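Local coordinates for homoaconitase large subunit (Methanocaldococcus jannaschii, PDB 4KP2), which forms, with a small subunit, an iron-sulfur hydro-lyase that interconverts homocitrate and homoisocitrate through cis-homoaconitate, at residues A[79-84]-A[98-103]. Sequence-based numbering, arbitrary orientation.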
# COMPACT_ATOMS: atom_id res chain seq x y z
N VAL A 79 -9.87 17.88 8.09
CA VAL A 79 -8.89 17.58 7.06
C VAL A 79 -8.42 16.13 7.17
O VAL A 79 -8.01 15.68 8.24
CB VAL A 79 -7.67 18.51 7.14
CG1 VAL A 79 -6.65 18.15 6.07
CG2 VAL A 79 -8.10 19.96 7.01
N ALA A 80 -8.49 15.40 6.06
CA ALA A 80 -8.10 13.99 6.05
C ALA A 80 -7.36 13.60 4.77
O ALA A 80 -7.83 13.86 3.67
CB ALA A 80 -9.32 13.10 6.25
N PHE A 81 -6.19 12.98 4.94
CA PHE A 81 -5.40 12.52 3.81
C PHE A 81 -5.82 11.11 3.43
O PHE A 81 -5.84 10.21 4.27
CB PHE A 81 -3.91 12.54 4.14
CG PHE A 81 -3.37 13.91 4.45
CD1 PHE A 81 -4.09 15.05 4.14
CD2 PHE A 81 -2.13 14.06 5.05
CE1 PHE A 81 -3.59 16.31 4.42
CE2 PHE A 81 -1.62 15.31 5.33
CZ PHE A 81 -2.36 16.44 5.02
N ASP A 82 -6.16 10.90 2.16
CA ASP A 82 -6.64 9.60 1.71
C ASP A 82 -6.36 9.33 0.24
O ASP A 82 -6.13 8.18 -0.15
CB ASP A 82 -8.13 9.46 2.00
CG ASP A 82 -8.97 10.46 1.22
OD1 ASP A 82 -8.47 11.57 0.95
OD2 ASP A 82 -10.13 10.14 0.89
N HIS A 83 -6.38 10.38 -0.58
CA HIS A 83 -6.23 10.23 -2.02
C HIS A 83 -4.83 9.74 -2.42
O HIS A 83 -4.70 8.87 -3.28
CB HIS A 83 -6.54 11.54 -2.73
CG HIS A 83 -8.01 11.80 -2.90
ND1 HIS A 83 -8.89 11.80 -1.84
CD2 HIS A 83 -8.74 12.06 -4.01
CE1 HIS A 83 -10.11 12.05 -2.29
NE2 HIS A 83 -10.05 12.21 -3.60
N ASN A 84 -3.81 10.31 -1.80
CA ASN A 84 -2.43 9.99 -2.15
C ASN A 84 -1.61 9.54 -0.95
O ASN A 84 -0.61 10.16 -0.60
CB ASN A 84 -1.76 11.20 -2.81
CG ASN A 84 -2.53 11.69 -4.02
OD1 ASN A 84 -2.27 11.27 -5.15
ND2 ASN A 84 -3.48 12.60 -3.80
N LEU A 98 1.90 21.32 2.35
CA LEU A 98 1.15 22.56 2.36
C LEU A 98 -0.12 22.42 3.19
O LEU A 98 -0.54 23.36 3.86
CB LEU A 98 0.79 22.97 0.93
CG LEU A 98 1.48 24.23 0.39
CD1 LEU A 98 0.95 24.57 -1.00
CD2 LEU A 98 1.27 25.39 1.34
N ALA A 99 -0.72 21.24 3.13
CA ALA A 99 -1.92 20.95 3.91
C ALA A 99 -1.60 20.92 5.40
O ALA A 99 -2.44 21.28 6.23
CB ALA A 99 -2.54 19.64 3.47
N LEU A 100 -0.38 20.50 5.72
CA LEU A 100 0.07 20.48 7.11
C LEU A 100 0.24 21.90 7.64
O LEU A 100 0.04 22.15 8.83
CB LEU A 100 1.38 19.70 7.24
CG LEU A 100 1.27 18.18 7.17
CD1 LEU A 100 2.65 17.54 7.26
CD2 LEU A 100 0.38 17.66 8.28
N GLU A 101 0.60 22.83 6.76
CA GLU A 101 0.72 24.23 7.13
C GLU A 101 -0.65 24.78 7.54
O GLU A 101 -0.78 25.44 8.56
CB GLU A 101 1.27 25.06 5.98
CG GLU A 101 2.67 24.67 5.54
CD GLU A 101 3.22 25.60 4.47
OE1 GLU A 101 2.65 26.69 4.28
OE2 GLU A 101 4.23 25.23 3.83
N PHE A 102 -1.65 24.48 6.71
CA PHE A 102 -3.02 24.91 6.95
C PHE A 102 -3.52 24.43 8.31
O PHE A 102 -4.10 25.20 9.08
CB PHE A 102 -3.93 24.39 5.84
CG PHE A 102 -5.39 24.66 6.06
CD1 PHE A 102 -5.93 25.89 5.75
CD2 PHE A 102 -6.22 23.68 6.57
CE1 PHE A 102 -7.27 26.15 5.95
CE2 PHE A 102 -7.57 23.93 6.78
CZ PHE A 102 -8.09 25.16 6.47
N VAL A 103 -3.30 23.15 8.60
CA VAL A 103 -3.72 22.56 9.86
C VAL A 103 -2.96 23.16 11.03
O VAL A 103 -3.54 23.46 12.08
CB VAL A 103 -3.52 21.03 9.85
CG1 VAL A 103 -3.89 20.43 11.20
CG2 VAL A 103 -4.35 20.40 8.74
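F81 and V79 turn toward A99, F102 and V103 across the first half of a beta-alpha-beta unit, a worked example of how a helix packs beside a parallel sheet: segments 79-84 and 98-103 meet through apolar side chains, with no hydrogen bond between them. Strand 77-80, helix 90-106 and strand 111-112 make up the unit. The F81 ring reaches the helix with its far end: F81 CZ and CE1 both lie 3.6 Å from A99 CB, and the methyl meets the ring obliquely. One helix position on, L100 brings CD2 within 4.3 Å of F81 CE2, while F111 of the adjoining strand packs edge-to-face with F81.

V79 serves the other end of the interface. With CG1 anti to the backbone N (chi1 179°), CG2 falls beside that N and anti to the carbonyl carbon, at the edge of the F102 ring and near its plane, V79 CG2 lying 4.0 Å from F102 CE2. Y61 packs edge-to-face with that ring, and Y163 also meets it.

The strand ends at A80; in the loop that follows, the backbone of D82 hydrogen-bonds to that of C383, a predicted [4Fe-4S] cluster ligand. There H83 ND1 donates to D82 OD1, 50° out of the carboxylate plane. Back at the helix, V103 uses one branch against the valine, V103 CG2 standing 4.1 Å from V79 CB.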